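PDB 2WW8: CELL WALL surface anchor family protein from Streptococcus pneumoniae, which acts as an adhesin of the pneumococcal pilus and probably recognises host cells through an integrin-like, metal-binding head domain. Local coordinates for residues 235-240 and 385-390; 245-250 and 537-542; 273-278 and 360-365; 341-346 and 350-355; 551-556 and 564-569. One frame throughout, in Å; residues are numbered along the deposited sequence. Where two conformers were deposited one is given.

Overall arrangement
From the N terminus, the chain first passes through β-domains and then enters the head domain, where all five contacts lie. Contact 1 opens at 235-240 and contact 2 follows at 245-250. Contact 3 opens at 273-278 and closes at 360-365, and the short loop of contact 4 lies inside it. Both are nested within contact 1, which closes at 385-390, and within contact 2, which closes only at 537-542 and so crosses contact 1. Contact 5 then comes in series, at 551-556 and 564-569. Contacts 2, 3 and 5 tie the parallel sheet to helices 247-263, 359-373 and 549-558; contact 1 joins it to the metal-binding loop, against which contact 4 packs.

Contact 1: residues 235-240 and 385-390; sequences NSMSNI and ITDGVP. With MG (magnesium ion), chain B.
S236 and D387 meet at a magnesium site of the MIDAS type, the metal-ion-dependent adhesion site of integrin-like (von Willebrand A) domains. S236 closes the DxSxS sequence that begins at D232, in the loop after strand 225-232. D387 follows directly on strand 379-386. The metal is held by S236 OG at 2.2 Å and by D387 OD1 at 2.2 Å from the magnesium. Three waters and S234 OG complete six ligands. With chi1 of 80°, D387 CG sits between its own backbone N and carbonyl carbon, which swings the carboxylate across to the serine loop. Its two oxygens then divide the work. OD1 goes to the metal, while OD2 accepts a hydrogen bond from S236 OG (2.6 Å), on the syn side and 20° out of the carboxylate plane. The metal on OD1, with S236 OG and R247 on OD2, fixes the carboxylate's rotation. M237 fills in behind: its chain bends at chi2 and chi3 and slides past D387 in the opposite direction, bringing SD to 3.3 Å from D387 OD2. On the strand side, T386 OG1 accepts from G388 N at 3.2 Å, an ST turn that shapes the backbone just beyond the aspartate, and D232 OD2 bonds T386 OG1 and D387 N. Water 1 links the magnesium to the main chain, donating to D387 O at 2.8 Å.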
# COMPACT_ATOMS: atom_id res chain seq x y z
N ASN A 235 15.73 5.12 40.68
CA ASN A 235 16.02 3.68 40.65
C ASN A 235 14.75 2.81 40.79
O ASN A 235 14.65 1.77 40.15
CB ASN A 235 16.97 3.36 41.82
CG ASN A 235 18.33 4.04 41.67
OD1 ASN A 235 18.74 4.35 40.56
ND2 ASN A 235 18.99 4.28 42.78
N SER A 236 13.81 3.22 41.65
CA SER A 236 12.54 2.52 41.85
C SER A 236 11.77 2.35 40.54
O SER A 236 10.85 1.53 40.48
CB SER A 236 11.65 3.34 42.78
OG SER A 236 11.38 4.64 42.26
N MET A 237 12.07 3.15 39.51
CA MET A 237 11.38 2.93 38.22
C MET A 237 11.89 1.72 37.45
O MET A 237 11.29 1.34 36.47
CB MET A 237 11.46 4.18 37.30
CG MET A 237 10.86 5.45 37.90
SD MET A 237 9.07 5.35 37.77
CE MET A 237 8.78 5.62 36.02
N SER A 238 13.03 1.16 37.82
CA SER A 238 13.56 -0.06 37.21
C SER A 238 12.50 -1.11 36.90
O SER A 238 11.68 -1.45 37.77
CB SER A 238 14.58 -0.66 38.20
OG SER A 238 14.81 -2.00 37.85
N ASN A 239 12.52 -1.68 35.70
CA ASN A 239 11.37 -2.40 35.17
C ASN A 239 11.07 -3.67 36.01
O ASN A 239 9.90 -4.09 36.17
CB ASN A 239 11.67 -2.77 33.71
CG ASN A 239 11.41 -1.59 32.77
OD1 ASN A 239 10.50 -0.81 33.01
ND2 ASN A 239 12.22 -1.42 31.75
N ILE A 240 12.16 -4.29 36.51
CA ILE A 240 12.01 -5.57 37.19
C ILE A 240 11.60 -5.25 38.63
O ILE A 240 11.07 -6.11 39.31
CB ILE A 240 13.28 -6.47 37.15
CG1 ILE A 240 14.48 -5.79 37.83
CG2 ILE A 240 13.58 -6.93 35.70
CD1 ILE A 240 15.62 -6.85 38.09
N ILE A 385 5.27 12.97 35.59
CA ILE A 385 5.07 11.57 35.87
C ILE A 385 6.12 11.22 36.95
O ILE A 385 7.34 11.37 36.74
CB ILE A 385 5.29 10.69 34.63
CG1 ILE A 385 4.21 11.00 33.59
CG2 ILE A 385 5.36 9.16 34.97
CD1 ILE A 385 4.73 10.77 32.15
N THR A 386 5.64 10.72 38.08
CA THR A 386 6.63 10.36 39.11
C THR A 386 6.21 9.10 39.87
O THR A 386 4.99 8.80 39.93
CB THR A 386 6.83 11.57 40.06
OG1 THR A 386 7.59 11.18 41.20
CG2 THR A 386 5.52 12.18 40.49
N ASP A 387 7.18 8.41 40.50
CA ASP A 387 6.78 7.27 41.36
C ASP A 387 7.25 7.49 42.80
O ASP A 387 7.38 6.54 43.56
CB ASP A 387 7.25 5.93 40.81
CG ASP A 387 8.72 5.68 41.11
OD1 ASP A 387 9.47 6.63 41.42
OD2 ASP A 387 9.17 4.54 40.96
N GLY A 388 7.51 8.72 43.20
CA GLY A 388 7.89 8.91 44.61
C GLY A 388 7.99 10.34 45.10
O GLY A 388 8.17 11.29 44.34
N VAL A 389 7.79 10.48 46.39
CA VAL A 389 7.96 11.74 47.09
C VAL A 389 9.42 12.18 47.11
O VAL A 389 10.30 11.33 46.99
CB VAL A 389 7.34 11.65 48.50
CG1 VAL A 389 5.83 11.26 48.44
CG2 VAL A 389 8.10 10.68 49.40
N PRO A 390 9.66 13.48 47.28
CA PRO A 390 11.03 13.99 47.20
C PRO A 390 11.89 13.47 48.36
O PRO A 390 11.42 13.27 49.47
CB PRO A 390 10.89 15.54 47.31
CG PRO A 390 9.49 15.82 47.91
CD PRO A 390 8.65 14.58 47.47
MG MG B . 11.26 6.78 42.66
O HOH W 1 10.02 6.07 44.20
O HOH W 2 12.77 6.61 44.01
O HOH W 3 10.89 8.83 42.81

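Contact 2: residues 245-250 and 537-542; sequences ARRAER and VGIGIN
Water 4 joins the two segments: it donates to G540 O at 2.7 Å from the water oxygen and accepts from R247 NH2 at 2.8 Å. It sits at the edge of the R247 guanidinium, in its plane. The same flat group has I539 O over one face, 3.8 Å above the plane and close to its centre. The carbonyl lies against the π surface of the cation here, and no hydrogen bond runs between them. R247 gets there by an extended chain. From CG to NE it runs alongside I539, the two side chains sliding past each other in opposite directions, with both R247 CD and R247 NE 3.8 Å from I539 CG2. At its far end NH1 forms a salt bridge with D387, so this arginine stands in the second shell of the magnesium site and probably helps position the metal-binding carboxylate. In terms of the fold, the first turn of helix 247-263 packs here against the C-terminal end of strand 533-539, in the parallel sheet of an integrin-like domain. Within 245-250, R246 also grips E249 side-on in a salt bridge. The chain of the other segment turns away at G540 (phi 64°), and with no side chain there R247 NH2 comes to 4.3 Å from G540 CA.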
# COMPACT_ATOMS: atom_id res chain seq x y z
N ALA A 245 6.82 -4.59 37.83
CA ALA A 245 5.80 -3.66 37.34
C ALA A 245 6.15 -2.92 36.04
O ALA A 245 5.24 -2.31 35.49
CB ALA A 245 5.44 -2.63 38.41
N ARG A 246 7.39 -2.97 35.55
CA ARG A 246 7.75 -2.38 34.27
C ARG A 246 7.51 -0.85 34.31
O ARG A 246 7.01 -0.25 33.34
CB ARG A 246 6.98 -3.06 33.09
CG ARG A 246 6.76 -4.58 33.09
CD ARG A 246 8.04 -5.38 33.19
NE ARG A 246 8.90 -4.98 32.08
CZ ARG A 246 10.16 -5.36 31.91
NH1 ARG A 246 10.75 -6.16 32.80
NH2 ARG A 246 10.83 -4.94 30.86
N ARG A 247 7.81 -0.20 35.43
CA ARG A 247 7.51 1.21 35.56
C ARG A 247 8.14 2.08 34.47
O ARG A 247 7.42 2.87 33.81
CB ARG A 247 7.88 1.78 36.93
CG ARG A 247 6.97 1.23 38.05
CD ARG A 247 7.28 1.93 39.37
NE ARG A 247 6.46 1.40 40.45
CZ ARG A 247 6.62 1.74 41.71
NH1 ARG A 247 7.59 2.57 42.07
NH2 ARG A 247 5.82 1.19 42.61
N ALA A 248 9.46 1.93 34.27
CA ALA A 248 10.17 2.79 33.33
C ALA A 248 9.64 2.59 31.91
O ALA A 248 9.36 3.57 31.17
CB ALA A 248 11.66 2.59 33.44
N GLU A 249 9.49 1.34 31.52
CA GLU A 249 9.11 1.12 30.14
C GLU A 249 7.69 1.62 29.87
O GLU A 249 7.41 2.17 28.80
CB GLU A 249 9.38 -0.29 29.62
CG GLU A 249 8.37 -1.30 29.90
CD GLU A 249 8.72 -2.72 29.49
OE1 GLU A 249 9.83 -3.03 29.03
OE2 GLU A 249 7.83 -3.55 29.69
N ARG A 250 6.79 1.41 30.81
CA ARG A 250 5.43 1.84 30.58
C ARG A 250 5.28 3.35 30.66
O ARG A 250 4.47 3.91 29.93
CB ARG A 250 4.42 1.08 31.46
CG ARG A 250 4.38 -0.43 31.12
CD ARG A 250 3.50 -1.19 32.07
NE ARG A 250 3.49 -2.58 31.66
CZ ARG A 250 3.02 -3.61 32.36
NH1 ARG A 250 2.43 -3.47 33.55
NH2 ARG A 250 3.08 -4.82 31.83
N VAL A 537 0.85 12.62 37.44
CA VAL A 537 0.45 11.21 37.43
C VAL A 537 1.49 10.48 38.29
O VAL A 537 2.67 10.42 37.90
CB VAL A 537 0.39 10.66 35.98
CG1 VAL A 537 0.13 9.16 35.91
CG2 VAL A 537 -0.75 11.36 35.19
N GLY A 538 1.06 10.05 39.48
CA GLY A 538 1.88 9.21 40.37
C GLY A 538 1.77 7.73 40.02
O GLY A 538 0.73 7.21 39.55
N ILE A 539 2.89 7.02 40.21
CA ILE A 539 2.92 5.58 39.96
C ILE A 539 3.14 4.87 41.30
O ILE A 539 4.27 4.77 41.78
CB ILE A 539 4.01 5.19 38.97
CG1 ILE A 539 3.75 5.85 37.60
CG2 ILE A 539 3.98 3.67 38.78
CD1 ILE A 539 5.07 6.03 36.87
N GLY A 540 2.08 4.28 41.86
CA GLY A 540 2.23 3.46 43.05
C GLY A 540 2.72 4.29 44.23
O GLY A 540 3.38 3.75 45.12
N ILE A 541 2.39 5.57 44.30
CA ILE A 541 2.93 6.41 45.38
C ILE A 541 2.34 6.07 46.74
O ILE A 541 1.10 6.04 46.85
CB ILE A 541 2.65 7.92 45.16
CG1 ILE A 541 3.10 8.24 43.74
CG2 ILE A 541 3.35 8.85 46.24
CD1 ILE A 541 4.41 8.80 43.53
N ASN A 542 3.19 5.79 47.73
CA ASN A 542 2.66 5.42 49.05
C ASN A 542 3.47 6.10 50.16
O ASN A 542 3.25 5.89 51.34
CB ASN A 542 2.64 3.89 49.24
CG ASN A 542 4.04 3.25 49.09
OD1 ASN A 542 5.07 3.94 49.04
ND2 ASN A 542 4.07 1.92 48.97
O HOH W 4 5.20 1.80 45.31

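Contact 3: residues 273-278 and 360-365; sequences VTYAST and QKALMK
A362 presses its methyl group onto the Y275 ring in the tight half of this contact, where helix 359-373 covers strand 269-275, an outermost strand of the parallel sheet. A362 CB stands 3.5 Å from the centroid of the Y275 ring and 16° off its normal, a CH-pi contact over the face, shifted toward CG and CD1. The tyrosine offers that face because its CG lies between the backbone N and the carbonyl carbon (chi1 72°). Its hydroxyl runs on to a hydrogen bond with H384 of strand 379-386, two strands away across the sheet. Two residues earlier on the strand, V273 crosses K365 at about a right angle, and V273 CG2 lies 3.7 Å from K365 CG.

The other side is looser and more polar, made by two partly exposed lysines. K365 starts toward the strand, then bends at chi2 and chi3 and carries its amino group away to a salt bridge with E368. K361 instead stays extended, side by side with T278 and pointing the same way, and K361 NZ donates to T278 OG1 at 2.8 Å. That amino group also forms a salt bridge with E437. Alanine and aromatic face thus let the helix sit close on the sheet, while E437 probably favours the charged form of K361 and the T278 hydroxyl holds its extended chain alongside.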
# COMPACT_ATOMS: atom_id res chain seq x y z
N VAL A 273 11.97 16.76 30.31
CA VAL A 273 12.95 16.83 31.38
C VAL A 273 12.88 15.48 32.12
O VAL A 273 11.86 15.18 32.76
CB VAL A 273 12.68 17.97 32.37
CG1 VAL A 273 13.69 17.98 33.58
CG2 VAL A 273 12.70 19.39 31.65
N THR A 274 13.98 14.74 32.07
CA THR A 274 14.10 13.52 32.86
C THR A 274 14.97 13.79 34.09
O THR A 274 16.02 14.46 33.98
CB THR A 274 14.66 12.40 32.00
OG1 THR A 274 13.66 12.07 31.02
CG2 THR A 274 14.96 11.12 32.85
N TYR A 275 14.54 13.29 35.25
CA TYR A 275 15.24 13.63 36.50
C TYR A 275 15.35 12.45 37.48
O TYR A 275 14.50 11.56 37.48
CB TYR A 275 14.63 14.80 37.28
CG TYR A 275 13.30 14.51 37.97
CD1 TYR A 275 12.10 14.47 37.23
CD2 TYR A 275 13.25 14.27 39.34
CE1 TYR A 275 10.88 14.25 37.87
CE2 TYR A 275 12.00 14.07 40.00
CZ TYR A 275 10.84 14.07 39.25
OH TYR A 275 9.67 13.79 39.91
N ALA A 276 16.34 12.54 38.35
CA ALA A 276 16.40 11.66 39.52
C ALA A 276 17.15 12.50 40.55
O ALA A 276 16.51 13.46 41.07
CB ALA A 276 16.98 10.25 39.21
N SER A 277 18.40 12.18 40.92
CA SER A 277 19.11 13.06 41.86
C SER A 277 19.49 14.39 41.20
O SER A 277 19.94 15.32 41.88
CB SER A 277 20.46 12.41 42.33
OG SER A 277 20.19 11.19 43.03
N THR A 278 19.44 14.43 39.87
CA THR A 278 19.69 15.66 39.10
C THR A 278 18.91 15.50 37.80
O THR A 278 18.23 14.48 37.58
CB THR A 278 21.22 16.00 38.87
OG1 THR A 278 21.40 17.28 38.21
CG2 THR A 278 21.82 14.91 37.95
N GLN A 360 12.22 19.14 43.38
CA GLN A 360 12.29 20.60 43.24
C GLN A 360 13.08 21.07 42.03
O GLN A 360 12.73 22.01 41.31
CB GLN A 360 12.94 21.16 44.50
CG GLN A 360 12.92 22.66 44.52
CD GLN A 360 13.56 23.22 45.80
OE1 GLN A 360 14.10 22.51 46.68
NE2 GLN A 360 13.50 24.58 45.88
N LYS A 361 14.17 20.36 41.79
CA LYS A 361 15.07 20.71 40.71
C LYS A 361 14.39 20.48 39.34
O LYS A 361 14.58 21.24 38.37
CB LYS A 361 16.38 19.89 40.84
CG LYS A 361 17.50 20.25 39.82
CD LYS A 361 18.85 19.54 40.16
CE LYS A 361 20.01 20.26 39.38
NZ LYS A 361 21.33 19.64 39.69
N ALA A 362 13.57 19.44 39.28
CA ALA A 362 12.83 19.16 38.08
C ALA A 362 11.76 20.22 37.83
O ALA A 362 11.60 20.64 36.70
CB ALA A 362 12.13 17.79 38.23
N LEU A 363 11.00 20.58 38.86
CA LEU A 363 9.98 21.63 38.76
C LEU A 363 10.68 22.94 38.35
O LEU A 363 10.18 23.69 37.51
CB LEU A 363 9.27 21.78 40.12
CG LEU A 363 8.29 20.66 40.48
CD1 LEU A 363 7.90 20.78 41.98
CD2 LEU A 363 7.05 20.58 39.56
N MET A 364 11.85 23.23 38.94
CA MET A 364 12.64 24.38 38.51
C MET A 364 13.01 24.43 37.04
O MET A 364 12.91 25.50 36.42
CB MET A 364 13.90 24.64 39.36
CG MET A 364 13.57 24.98 40.77
SD MET A 364 14.97 24.77 41.89
CE MET A 364 16.28 25.77 41.06
N LYS A 365 13.43 23.30 36.49
CA LYS A 365 13.78 23.18 35.09
C LYS A 365 12.51 23.40 34.24
O LYS A 365 12.60 24.11 33.27
CB LYS A 365 14.44 21.82 34.79
CG LYS A 365 14.91 21.78 33.31
CD LYS A 365 15.78 23.00 32.98
CE LYS A 365 17.23 22.72 33.31
NZ LYS A 365 18.04 23.90 32.91

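Contact 4: residues 341-346 and 350-355; sequences EAEDHD and LMYQFG
E343 reaches across to M351 and Y352, its CB heading toward 350-355. CG comes next, anti to the backbone N (chi1 169°), and it lies at the edge of the Y352 ring, near the ring plane, and 3.7 Å from Y352 N. The chain then bends at chi2, and CD arrives in the plane of the H345 imidazole, at its edge. Of the two carboxylate oxygens, OE1 crosses over to M351, 3.5 Å from M351 CB. OE2 turns back to its own segment and accepts twice: from H345 ND1 at 2.7 Å, 1° out of the imidazole plane and nearly in line with the C-O bond, and from H345 N at 3.2 Å, on the anti side, tilted 23° out of the carboxylate plane. Two donors on one oxygen fix the rotation of the carboxylate and hold the imidazole beside it, and the negative charge may favour a protonated ring.

Both segments belong to the loop between helices 328-337 and 359-373 of the von Willebrand A fold, alongside the DxSxS metal-binding loop. Y352 O accepts from N235 of that loop, and R241 bonds H345 O. The 3-10 segment 351-353 presents Y352 to the doubled-back chain. Its CG is anti to the backbone N, and the ring lies beneath the main chain at D346, with D346 C 3.4 Å above one face and offset toward the rim. H345 O approaches the same ring obliquely, 3.2 Å from Y352 CD2, and D346 O is 3.5 Å from Y352 CB.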
# COMPACT_ATOMS: atom_id res chain seq x y z
N GLU A 341 14.11 2.45 30.58
CA GLU A 341 14.80 1.68 31.62
C GLU A 341 15.23 2.69 32.66
O GLU A 341 15.35 3.90 32.33
CB GLU A 341 16.10 1.05 31.05
CG GLU A 341 15.92 0.24 29.74
CD GLU A 341 15.27 -1.13 29.92
OE1 GLU A 341 15.13 -1.64 31.07
OE2 GLU A 341 14.89 -1.73 28.90
N ALA A 342 15.50 2.20 33.86
CA ALA A 342 16.15 2.93 34.92
C ALA A 342 17.26 2.00 35.45
O ALA A 342 17.43 0.88 34.99
CB ALA A 342 15.13 3.27 36.04
N GLU A 343 18.03 2.43 36.44
CA GLU A 343 19.20 1.68 36.82
C GLU A 343 18.66 0.46 37.60
O GLU A 343 18.00 0.63 38.64
CB GLU A 343 20.09 2.60 37.66
CG GLU A 343 21.19 1.80 38.32
CD GLU A 343 22.04 1.13 37.24
OE1 GLU A 343 22.43 1.86 36.27
OE2 GLU A 343 22.25 -0.10 37.38
N ASP A 344 18.90 -0.74 37.05
CA ASP A 344 18.41 -2.04 37.56
C ASP A 344 19.17 -2.68 38.73
O ASP A 344 18.63 -3.50 39.51
CB ASP A 344 18.38 -3.09 36.45
CG ASP A 344 17.30 -2.82 35.42
OD1 ASP A 344 16.37 -2.02 35.73
OD2 ASP A 344 17.38 -3.43 34.32
N HIS A 345 20.46 -2.35 38.81
CA HIS A 345 21.36 -2.92 39.82
C HIS A 345 21.10 -2.26 41.18
O HIS A 345 20.30 -1.33 41.25
CB HIS A 345 22.80 -2.69 39.33
CG HIS A 345 23.04 -3.33 37.99
ND1 HIS A 345 22.84 -2.66 36.79
CD2 HIS A 345 23.35 -4.60 37.66
CE1 HIS A 345 23.06 -3.49 35.79
NE2 HIS A 345 23.37 -4.68 36.28
N ASP A 346 21.73 -2.79 42.22
CA ASP A 346 21.81 -2.11 43.51
C ASP A 346 23.04 -1.18 43.53
O ASP A 346 23.64 -0.84 42.48
CB ASP A 346 21.78 -3.14 44.66
CG ASP A 346 20.58 -4.12 44.53
OD1 ASP A 346 19.62 -3.84 43.75
OD2 ASP A 346 20.54 -5.19 45.20
N LEU A 350 27.88 2.50 39.97
CA LEU A 350 27.99 3.94 40.04
C LEU A 350 26.67 4.64 39.68
O LEU A 350 26.26 5.57 40.37
CB LEU A 350 29.11 4.36 39.09
CG LEU A 350 29.20 5.90 38.86
CD1 LEU A 350 29.83 6.49 40.11
CD2 LEU A 350 30.10 6.15 37.61
N MET A 351 25.96 4.25 38.62
CA MET A 351 24.82 5.08 38.22
C MET A 351 23.67 5.04 39.21
O MET A 351 22.83 5.93 39.20
CB MET A 351 24.29 4.73 36.84
CG MET A 351 25.40 4.84 35.75
SD MET A 351 25.98 6.60 35.65
CE MET A 351 24.41 7.46 35.49
N TYR A 352 23.64 4.00 40.03
CA TYR A 352 22.65 3.92 41.13
C TYR A 352 22.76 5.12 42.05
O TYR A 352 21.76 5.60 42.63
CB TYR A 352 22.94 2.57 41.83
CG TYR A 352 22.01 2.27 42.99
CD1 TYR A 352 22.20 2.87 44.23
CD2 TYR A 352 20.89 1.44 42.79
CE1 TYR A 352 21.30 2.61 45.30
CE2 TYR A 352 20.01 1.18 43.84
CZ TYR A 352 20.25 1.74 45.07
OH TYR A 352 19.39 1.46 46.10
N GLN A 353 24.00 5.63 42.21
CA GLN A 353 24.20 6.73 43.16
C GLN A 353 23.46 7.99 42.71
O GLN A 353 23.31 8.89 43.53
CB GLN A 353 25.68 7.04 43.41
CG GLN A 353 26.51 5.70 43.64
CD GLN A 353 25.98 4.87 44.80
OE1 GLN A 353 25.58 5.43 45.82
NE2 GLN A 353 25.99 3.53 44.66
N PHE A 354 23.02 8.06 41.44
CA PHE A 354 22.34 9.24 40.89
C PHE A 354 20.84 9.08 40.79
O PHE A 354 20.16 9.92 40.17
CB PHE A 354 22.97 9.54 39.50
CG PHE A 354 24.42 9.96 39.60
CD1 PHE A 354 25.43 9.03 39.82
CD2 PHE A 354 24.76 11.31 39.58
CE1 PHE A 354 26.76 9.44 39.97
CE2 PHE A 354 26.11 11.73 39.73
CZ PHE A 354 27.07 10.81 39.95
N GLY A 355 20.28 8.03 41.41
CA GLY A 355 18.85 7.75 41.15
C GLY A 355 17.87 8.00 42.29
O GLY A 355 16.95 7.20 42.46

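Contact 5: residues 551-556 and 564-569; sequences TATSFM and ENYTNV
Helix 549-558 passes over the start of strand 566-569, with M556 CA 6.4 Å from Y566 CA and T553 CA 8.1 Å from N568 CA. Together with strand 533-539 these elements make a beta-alpha-beta unit. Nearly everything across the gap goes to the Y566 ring, which the strand sends toward the helix with CG anti to the backbone N (chi1 168°). M556 CB sits almost squarely over the ring, 3.4 Å from its centroid and 9° off the normal, a CH-pi contact. Beyond it the methionine bends at chi2 and leads away, so its sulfur makes an oblique Met-aromatic contact, with SD 5.3 Å from the same centroid. The opposite face has N568 N 4.0 Å above it, toward the rim. The T553 side chain crosses that of Y566 at about a right angle, its CG2 4.2 Å from Y566 CE2. At the hydroxyl end, water 5 lies in the ring plane, 2.5 Å from Y566 OH and 2.7 Å from T553 OG1, which is also bonded to E549 O of its own helix. The tyrosine therefore meets the helix in two ways, by dispersion over its face and by a water-bridged polar link at its rim.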
# COMPACT_ATOMS: atom_id res chain seq x y z
N THR A 551 0.08 11.76 53.54
CA THR A 551 1.03 12.84 53.34
C THR A 551 1.50 12.84 51.89
O THR A 551 1.53 13.90 51.28
CB THR A 551 2.31 12.61 54.22
OG1 THR A 551 1.81 12.49 55.55
CG2 THR A 551 3.24 13.81 54.21
N ALA A 552 1.89 11.69 51.34
CA ALA A 552 2.32 11.67 49.96
C ALA A 552 1.24 12.25 49.03
O ALA A 552 1.62 12.98 48.11
CB ALA A 552 2.69 10.30 49.47
N THR A 553 -0.02 11.88 49.22
CA THR A 553 -1.10 12.38 48.38
C THR A 553 -1.30 13.88 48.53
O THR A 553 -1.46 14.57 47.51
CB THR A 553 -2.42 11.63 48.71
OG1 THR A 553 -2.20 10.28 48.27
CG2 THR A 553 -3.68 12.19 48.01
N SER A 554 -1.35 14.38 49.77
CA SER A 554 -1.43 15.82 50.00
C SER A 554 -0.28 16.56 49.32
O SER A 554 -0.52 17.58 48.69
CB SER A 554 -1.39 16.14 51.49
OG SER A 554 -2.39 15.38 52.11
N PHE A 555 0.94 16.05 49.41
CA PHE A 555 2.09 16.69 48.82
C PHE A 555 1.97 16.77 47.29
O PHE A 555 2.30 17.80 46.71
CB PHE A 555 3.41 15.95 49.14
CG PHE A 555 4.52 16.44 48.30
CD1 PHE A 555 5.18 17.64 48.65
CD2 PHE A 555 4.85 15.77 47.12
CE1 PHE A 555 6.14 18.13 47.79
CE2 PHE A 555 5.82 16.26 46.28
CZ PHE A 555 6.49 17.45 46.62
N MET A 556 1.61 15.66 46.63
CA MET A 556 1.53 15.62 45.16
C MET A 556 0.40 16.53 44.64
O MET A 556 0.53 17.17 43.58
CB MET A 556 1.26 14.16 44.73
CG MET A 556 2.49 13.24 44.83
SD MET A 556 3.91 13.83 43.88
CE MET A 556 5.20 12.84 44.62
N GLU A 564 -7.47 17.83 42.07
CA GLU A 564 -7.98 16.92 41.04
C GLU A 564 -6.96 16.66 39.95
O GLU A 564 -7.13 15.72 39.14
CB GLU A 564 -9.18 17.60 40.34
CG GLU A 564 -10.28 17.85 41.36
CD GLU A 564 -10.15 19.14 42.20
OE1 GLU A 564 -9.20 19.92 42.04
OE2 GLU A 564 -11.04 19.38 43.07
N ASN A 565 -5.92 17.48 39.89
CA ASN A 565 -4.90 17.38 38.82
C ASN A 565 -3.75 16.42 39.19
O ASN A 565 -2.83 16.20 38.38
CB ASN A 565 -4.32 18.75 38.46
CG ASN A 565 -5.15 19.47 37.42
OD1 ASN A 565 -6.24 19.02 37.03
ND2 ASN A 565 -4.64 20.60 36.99
N TYR A 566 -3.83 15.80 40.37
CA TYR A 566 -3.00 14.63 40.70
C TYR A 566 -3.84 13.34 40.72
O TYR A 566 -4.89 13.30 41.35
CB TYR A 566 -2.45 14.80 42.12
CG TYR A 566 -1.80 13.53 42.68
CD1 TYR A 566 -0.70 12.95 42.03
CD2 TYR A 566 -2.30 12.92 43.83
CE1 TYR A 566 -0.08 11.83 42.53
CE2 TYR A 566 -1.68 11.75 44.37
CZ TYR A 566 -0.60 11.22 43.68
OH TYR A 566 0.08 10.10 44.15
N THR A 567 -3.37 12.29 40.06
CA THR A 567 -3.93 10.96 40.22
C THR A 567 -2.80 9.97 40.44
O THR A 567 -1.78 10.02 39.72
CB THR A 567 -4.72 10.51 38.98
OG1 THR A 567 -5.78 11.46 38.78
CG2 THR A 567 -5.38 9.14 39.18
N ASN A 568 -3.02 9.08 41.41
CA ASN A 568 -2.11 7.97 41.66
C ASN A 568 -2.56 6.75 40.88
O ASN A 568 -3.66 6.29 41.06
CB ASN A 568 -2.01 7.64 43.15
CG ASN A 568 -0.85 6.68 43.45
OD1 ASN A 568 0.23 6.87 42.94
ND2 ASN A 568 -1.10 5.64 44.26
N VAL A 569 -1.75 6.23 39.96
CA VAL A 569 -2.08 5.01 39.22
C VAL A 569 -1.48 3.80 39.90
O VAL A 569 -0.29 3.76 40.24
CB VAL A 569 -1.52 5.22 37.78
CG1 VAL A 569 -1.60 4.03 36.98
CG2 VAL A 569 -2.22 6.41 37.10
O HOH W 5 -0.54 9.15 46.40